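Side-chain contacts in putative Transcriptional Regulator (Rhodococcus sp., PDB 2IA2), which probably regulates transcription as an IclR-family protein, binding DNA through its helix-turn-helix domain and sensing a small-molecule effector through its GAF-like C-terminal domain: residues A225-S230 with R250-D255; R210-P215 with S243-S248. All coordinates share one frame; numbering follows the deposited sequence.

Contact 1. Residues A225-S230 with R250-D255; sequences AAVNIS and RVTATD
Val227 points from strand 223-232 toward helix 246-264 and meets it with both arms of its fork, one helical residue to each arm. CG1 does most of the touching: it lies 3.7 Å from CB of Ala253, and the same CG1 is 3.9 Å from the CA of Ala253, so this methyl reaches the helix backbone beside the small alanine side chain. The other branch makes a looser, methyl-to-methyl approach, with Val227 CG2 4.3 Å from Thr252 CG2. The fork owes this setting to chi1 of 51°, which tucks CG1 between the backbone N and carbonyl carbon of Val227 and leaves CG2 anti to N. Thr252 is turned to suit: its methyl faces the valine while OG1 bonds to the carbonyl oxygen of Ser248, one turn back along the helix.

Helix 92-107 adds Leu100 against Val227 and Leu103 against Thr252. On the reverse face of the strand, Ala226 and Asn228 pack on helix 149-156 instead.

No hydrogen bond links the two segments. Strand and helix therefore meet here by dispersion and burial of methyl groups alone, and the threonine can sit in such an apolar layer because its hydroxyl is already paid for within its own helix. The CA atoms of Val227 and Ala253 are 6.4 Å apart, a close spacing consistent with the small alanine side chain.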
ATOM      1  N   ALA A 225      -3.533  10.962 -11.625  1.00 25.26           N
ATOM      2  CA  ALA A 225      -4.764  10.484 -12.263  1.00 22.94           C
ATOM      3  C   ALA A 225      -5.745  11.644 -12.264  1.00 22.73           C
ATOM      4  O   ALA A 225      -5.443  12.678 -11.670  1.00 22.67           O
ATOM      5  CB  ALA A 225      -5.342   9.263 -11.471  1.00 20.54           C
ATOM      6  N   ALA A 226      -6.891  11.496 -12.926  1.00 21.33           N
ATOM      7  CA  ALA A 226      -7.955  12.474 -12.784  1.00 22.45           C
ATOM      8  C   ALA A 226      -9.271  11.746 -12.508  1.00 22.09           C
ATOM      9  O   ALA A 226      -9.450  10.634 -12.964  1.00 22.71           O
ATOM     10  CB  ALA A 226      -8.076  13.276 -14.034  1.00 22.94           C
ATOM     11  N   VAL A 227     -10.204  12.388 -11.817  1.00 22.03           N
ATOM     12  CA  VAL A 227     -11.533  11.810 -11.590  1.00 21.79           C
ATOM     13  C   VAL A 227     -12.547  12.784 -12.228  1.00 22.00           C
ATOM     14  O   VAL A 227     -12.326  13.963 -12.191  1.00 21.65           O
ATOM     15  CB  VAL A 227     -11.784  11.607 -10.055  1.00 22.46           C
ATOM     16  CG1 VAL A 227     -11.484  12.912  -9.248  1.00 23.27           C
ATOM     17  CG2 VAL A 227     -13.195  11.077  -9.780  1.00 20.01           C
ATOM     18  N   ASN A 228     -13.623  12.279 -12.831  1.00 22.52           N
ATOM     19  CA  ASN A 228     -14.626  13.138 -13.426  1.00 23.08           C
ATOM     20  C   ASN A 228     -16.038  12.781 -13.029  1.00 23.20           C
ATOM     21  O   ASN A 228     -16.277  11.749 -12.391  1.00 22.08           O
ATOM     22  CB  ASN A 228     -14.462  13.227 -14.979  1.00 24.05           C
ATOM     23  CG  ASN A 228     -15.257  12.183 -15.753  1.00 26.63           C
ATOM     24  OD1 ASN A 228     -15.860  11.287 -15.165  1.00 27.70           O
ATOM     25  ND2 ASN A 228     -15.266  12.298 -17.101  1.00 26.04           N
ATOM     26  N   ILE A 229     -16.955  13.690 -13.366  1.00 24.31           N
ATOM     27  CA  ILE A 229     -18.378  13.403 -13.501  1.00 24.88           C
ATOM     28  C   ILE A 229     -18.678  13.779 -14.955  1.00 25.80           C
ATOM     29  O   ILE A 229     -18.208  14.793 -15.419  1.00 26.52           O
ATOM     30  CB  ILE A 229     -19.237  14.301 -12.586  1.00 25.66           C
ATOM     31  CG1 ILE A 229     -18.961  13.995 -11.105  1.00 23.64           C
ATOM     32  CG2 ILE A 229     -20.736  14.132 -12.913  1.00 26.59           C
ATOM     33  CD1 ILE A 229     -19.452  15.067 -10.139  1.00 25.75           C
ATOM     34  N   SER A 230     -19.443  12.963 -15.674  1.00 27.36           N
ATOM     35  CA  SER A 230     -19.812  13.305 -17.040  1.00 29.19           C
ATOM     36  C   SER A 230     -21.332  13.316 -17.135  1.00 29.00           C
ATOM     37  O   SER A 230     -22.011  12.448 -16.556  1.00 28.36           O
ATOM     38  CB  SER A 230     -19.221  12.270 -18.025  1.00 30.10           C
ATOM     39  OG  SER A 230     -19.286  12.742 -19.375  1.00 35.28           O
ATOM     40  N   ARG A 250     -14.758  17.414  -5.891  1.00 26.15           N
ATOM     41  CA  ARG A 250     -13.550  17.813  -5.157  1.00 26.93           C
ATOM     42  C   ARG A 250     -13.276  16.944  -3.955  1.00 26.27           C
ATOM     43  O   ARG A 250     -12.120  16.546  -3.687  1.00 27.30           O
ATOM     44  CB  ARG A 250     -13.614  19.299  -4.737  1.00 26.20           C
ATOM     45  CG  ARG A 250     -13.234  20.263  -5.840  1.00 27.28           C
ATOM     46  CD  ARG A 250     -13.273  21.705  -5.259  1.00 30.68           C
ATOM     47  NE  ARG A 250     -13.268  22.760  -6.275  1.00 30.57           N
ATOM     48  CZ  ARG A 250     -12.149  23.263  -6.804  1.00 34.57           C
ATOM     49  NH1 ARG A 250     -10.947  22.797  -6.432  1.00 31.82           N
ATOM     50  NH2 ARG A 250     -12.225  24.212  -7.731  1.00 35.56           N
ATOM     51  N   VAL A 251     -14.339  16.634  -3.215  1.00 27.53           N
ATOM     52  CA  VAL A 251     -14.212  15.810  -2.016  1.00 26.45           C
ATOM     53  C   VAL A 251     -13.828  14.371  -2.391  1.00 25.76           C
ATOM     54  O   VAL A 251     -13.023  13.759  -1.720  1.00 26.52           O
ATOM     55  CB  VAL A 251     -15.481  15.887  -1.132  1.00 27.48           C
ATOM     56  CG1 VAL A 251     -15.378  14.926   0.034  1.00 28.20           C
ATOM     57  CG2 VAL A 251     -15.662  17.346  -0.549  1.00 27.78           C
ATOM     58  N   THR A 252     -14.372  13.851  -3.488  1.00 23.90           N
ATOM     59  CA  THR A 252     -14.050  12.510  -3.933  1.00 22.68           C
ATOM     60  C   THR A 252     -12.587  12.436  -4.320  1.00 21.93           C
ATOM     61  O   THR A 252     -11.917  11.507  -3.947  1.00 23.58           O
ATOM     62  CB  THR A 252     -14.977  12.121  -5.131  1.00 22.33           C
ATOM     63  OG1 THR A 252     -16.310  12.069  -4.641  1.00 23.28           O
ATOM     64  CG2 THR A 252     -14.616  10.751  -5.711  1.00 21.72           C
ATOM     65  N   ALA A 253     -12.090  13.423  -5.062  1.00 22.18           N
ATOM     66  CA  ALA A 253     -10.718  13.456  -5.478  1.00 22.35           C
ATOM     67  C   ALA A 253      -9.824  13.369  -4.232  1.00 23.08           C
ATOM     68  O   ALA A 253      -8.912  12.575  -4.203  1.00 22.43           O
ATOM     69  CB  ALA A 253     -10.415  14.754  -6.225  1.00 21.89           C
ATOM     70  N   THR A 254     -10.101  14.184  -3.210  1.00 24.71           N
ATOM     71  CA  THR A 254      -9.284  14.201  -2.012  1.00 25.64           C
ATOM     72  C   THR A 254      -9.370  12.867  -1.198  1.00 26.29           C
ATOM     73  O   THR A 254      -8.364  12.331  -0.695  1.00 25.62           O
ATOM     74  CB  THR A 254      -9.599  15.457  -1.141  1.00 26.50           C
ATOM     75  OG1 THR A 254     -10.884  15.328  -0.539  1.00 34.02           O
ATOM     76  CG2 THR A 254      -9.636  16.703  -1.953  1.00 28.05           C
ATOM     77  N   ASP A 255     -10.567  12.310  -1.093  1.00 26.56           N
ATOM     78  CA  ASP A 255     -10.714  10.977  -0.500  1.00 26.04           C
ATOM     79  C   ASP A 255      -9.873   9.908  -1.199  1.00 25.02           C
ATOM     80  O   ASP A 255      -9.333   9.040  -0.536  1.00 22.73           O
ATOM     81  CB  ASP A 255     -12.171  10.499  -0.583  1.00 26.46           C
ATOM     82  CG  ASP A 255     -13.116  11.334   0.272  1.00 28.78           C
ATOM     83  OD1 ASP A 255     -12.638  12.100   1.137  1.00 29.56           O
ATOM     84  OD2 ASP A 255     -14.338  11.187   0.089  1.00 33.08           O
TER

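Contact 2. Residues R210-P215 with S243-S248; sequences RSMAAP and SDLIPS
The bend where helix 238-244 gives way to helix 246-264 lies over strand 209-217 of the antiparallel sheet, and Met212, modelled as selenomethionine, reaches up from that strand to touch Leu245 and Ile246 at the bend. Its selenium does most of the work. SE is 4.0 Å from Leu245 CB and also 4.0 Å from Leu245 CD1, so it rests against both the root and one branch tip of the leucine. On the Ile246 side, the ethyl branch is the part that meets the chain: CG1 stands 4.0 Å from Met212 CG and is equally near the selenium. A chi1 of 61° sets Met212 CG between its own backbone N and carbonyl carbon, the position from which it meets Ile246 CG1. The Met212 chain runs at about a right angle to Leu245 but more obliquely past Ile246.

Further apolar neighbours pack around the group: Leu241 of helix 238-244 touches Met212, Tyr236 touches Leu245, and Ile198 touches Ile246. All three side chains that meet are buried, and no hydrogen bond joins the segments. A helical layer laid by apolar contacts on one face of an antiparallel sheet is the arrangement expected of the GAF-like C-terminal domain of IclR regulators.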
ATOM      1  N   ARG A 210     -21.363  17.249 -21.312  1.00 32.00           N
ATOM      2  CA  ARG A 210     -20.466  18.011 -20.452  1.00 30.57           C
ATOM      3  C   ARG A 210     -19.693  17.119 -19.474  1.00 29.81           C
ATOM      4  O   ARG A 210     -20.189  16.092 -19.069  1.00 29.03           O
ATOM      5  CB  ARG A 210     -21.252  19.034 -19.666  1.00 31.04           C
ATOM      6  CG  ARG A 210     -21.649  20.228 -20.496  1.00 32.97           C
ATOM      7  CD  ARG A 210     -22.333  21.244 -19.665  1.00 32.43           C
ATOM      8  NE  ARG A 210     -22.839  22.298 -20.510  1.00 34.33           N
ATOM      9  CZ  ARG A 210     -23.981  22.937 -20.287  1.00 39.04           C
ATOM     10  NH1 ARG A 210     -24.751  22.607 -19.240  1.00 36.94           N
ATOM     11  NH2 ARG A 210     -24.344  23.914 -21.121  1.00 39.82           N
ATOM     12  N   SER A 211     -18.494  17.539 -19.090  1.00 28.78           N
ATOM     13  CA  SER A 211     -17.654  16.759 -18.147  1.00 29.61           C
ATOM     14  C   SER A 211     -16.990  17.722 -17.244  1.00 29.15           C
ATOM     15  O   SER A 211     -16.673  18.822 -17.686  1.00 29.59           O
ATOM     16  CB  SER A 211     -16.564  16.023 -18.903  1.00 26.46           C
ATOM     17  OG  SER A 211     -17.176  15.035 -19.730  1.00 36.86           O
HETATM   18  N   MSE A 212     -16.720  17.299 -16.005  1.00 28.36           N
HETATM   19  CA  MSE A 212     -15.870  18.086 -15.101  1.00 30.13           C
HETATM   20  C   MSE A 212     -14.912  17.166 -14.364  1.00 26.45           C
HETATM   21  O   MSE A 212     -15.297  16.058 -14.024  1.00 26.16           O
HETATM   22  CB  MSE A 212     -16.713  18.878 -14.113  1.00 30.31           C
HETATM   23  CG  MSE A 212     -17.588  18.047 -13.186  1.00 30.07           C
HETATM   24 SE   MSE A 212     -19.551  18.559 -13.356  1.00 43.35          SE
HETATM   25  CE  MSE A 212     -19.890  18.055 -15.346  1.00 28.08           C
ATOM     26  N   ALA A 213     -13.684  17.602 -14.154  1.00 23.73           N
ATOM     27  CA  ALA A 213     -12.652  16.721 -13.613  1.00 23.36           C
ATOM     28  C   ALA A 213     -11.762  17.433 -12.614  1.00 23.37           C
ATOM     29  O   ALA A 213     -11.632  18.660 -12.640  1.00 23.83           O
ATOM     30  CB  ALA A 213     -11.800  16.111 -14.744  1.00 21.49           C
ATOM     31  N   ALA A 214     -11.118  16.656 -11.759  1.00 22.64           N
ATOM     32  CA  ALA A 214     -10.251  17.188 -10.733  1.00 22.58           C
ATOM     33  C   ALA A 214      -9.027  16.250 -10.676  1.00 23.62           C
ATOM     34  O   ALA A 214      -9.125  15.059 -11.026  1.00 21.71           O
ATOM     35  CB  ALA A 214     -10.966  17.171  -9.427  1.00 22.61           C
ATOM     36  N   PRO A 215      -7.863  16.791 -10.304  1.00 24.46           N
ATOM     37  CA  PRO A 215      -6.674  15.959 -10.127  1.00 24.34           C
ATOM     38  C   PRO A 215      -6.705  15.011  -8.942  1.00 24.62           C
ATOM     39  O   PRO A 215      -7.275  15.304  -7.862  1.00 25.45           O
ATOM     40  CB  PRO A 215      -5.562  16.993  -9.945  1.00 24.60           C
ATOM     41  CG  PRO A 215      -6.307  18.234  -9.324  1.00 23.47           C
ATOM     42  CD  PRO A 215      -7.567  18.242 -10.122  1.00 25.39           C
ATOM     43  N   SER A 243     -22.799  24.331  -8.230  1.00 38.56           N
ATOM     44  CA  SER A 243     -23.440  24.272  -6.899  1.00 40.59           C
ATOM     45  C   SER A 243     -23.718  22.866  -6.466  1.00 40.03           C
ATOM     46  O   SER A 243     -23.688  22.567  -5.276  1.00 40.40           O
ATOM     47  CB  SER A 243     -24.731  25.094  -6.858  1.00 42.47           C
ATOM     48  OG  SER A 243     -25.450  24.884  -8.053  1.00 46.12           O
ATOM     49  N   ASP A 244     -23.965  22.003  -7.444  1.00 40.37           N
ATOM     50  CA  ASP A 244     -24.496  20.673  -7.184  1.00 41.12           C
ATOM     51  C   ASP A 244     -23.567  19.455  -7.369  1.00 38.56           C
ATOM     52  O   ASP A 244     -23.876  18.423  -6.808  1.00 40.32           O
ATOM     53  CB  ASP A 244     -25.783  20.457  -8.000  1.00 42.04           C
ATOM     54  CG  ASP A 244     -26.890  21.482  -7.638  1.00 49.44           C
ATOM     55  OD1 ASP A 244     -26.894  22.082  -6.495  1.00 51.41           O
ATOM     56  OD2 ASP A 244     -27.736  21.697  -8.529  1.00 52.69           O
ATOM     57  N   LEU A 245     -22.510  19.554  -8.187  1.00 34.69           N
ATOM     58  CA  LEU A 245     -21.716  18.402  -8.610  1.00 30.72           C
ATOM     59  C   LEU A 245     -20.242  18.626  -8.335  1.00 29.53           C
ATOM     60  O   LEU A 245     -19.565  17.703  -7.895  1.00 27.63           O
ATOM     61  CB  LEU A 245     -21.858  18.099 -10.116  1.00 30.34           C
ATOM     62  CG  LEU A 245     -23.284  17.841 -10.661  1.00 32.92           C
ATOM     63  CD1 LEU A 245     -23.271  17.515 -12.166  1.00 31.53           C
ATOM     64  CD2 LEU A 245     -23.921  16.773  -9.875  1.00 28.78           C
ATOM     65  N   ILE A 246     -19.732  19.819  -8.640  1.00 27.54           N
ATOM     66  CA  ILE A 246     -18.298  20.038  -8.537  1.00 28.01           C
ATOM     67  C   ILE A 246     -17.833  19.950  -7.052  1.00 27.38           C
ATOM     68  O   ILE A 246     -16.815  19.384  -6.802  1.00 27.64           O
ATOM     69  CB  ILE A 246     -17.858  21.360  -9.231  1.00 28.63           C
ATOM     70  CG1 ILE A 246     -17.983  21.199 -10.749  1.00 28.04           C
ATOM     71  CG2 ILE A 246     -16.390  21.794  -8.764  1.00 29.21           C
ATOM     72  CD1 ILE A 246     -17.898  22.507 -11.535  1.00 29.03           C
ATOM     73  N   PRO A 247     -18.605  20.479  -6.063  1.00 28.59           N
ATOM     74  CA  PRO A 247     -18.194  20.307  -4.644  1.00 27.74           C
ATOM     75  C   PRO A 247     -17.962  18.855  -4.240  1.00 27.14           C
ATOM     76  O   PRO A 247     -16.992  18.554  -3.563  1.00 27.37           O
ATOM     77  CB  PRO A 247     -19.393  20.889  -3.861  1.00 28.97           C
ATOM     78  CG  PRO A 247     -19.935  21.963  -4.822  1.00 28.79           C
ATOM     79  CD  PRO A 247     -19.850  21.287  -6.166  1.00 28.65           C
ATOM     80  N   SER A 248     -18.855  17.966  -4.654  1.00 27.73           N
ATOM     81  CA  SER A 248     -18.705  16.543  -4.352  1.00 28.46           C
ATOM     82  C   SER A 248     -17.530  15.944  -5.089  1.00 26.79           C
ATOM     83  O   SER A 248     -16.800  15.172  -4.523  1.00 26.60           O
ATOM     84  CB  SER A 248     -20.000  15.793  -4.710  1.00 28.12           C
ATOM     85  OG  SER A 248     -21.024  16.272  -3.888  1.00 28.75           O
TER

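Both contacts are buried and apolar, and both reach the same face of the sheet through neighbouring strands; contact 1 uses the body of helix 246-264, contact 2 its first residue and the junction before it. Contact 1 lies nearer the centre of the whole chain (about 6 Å between centres, against about 14 Å for contact 2), though both are equally core by burial. It uses small methyl groups at close backbone spacing, whereas contact 2 spans a wider gap with a long side chain. Strand pairing ties them: Ile229 N lies 3.0 Å from Met212 O and Ala214 N 3.0 Å from Val227 O, probable hydrogen bonds. Ile229 also touches Leu245, so the two apolar layers adjoin.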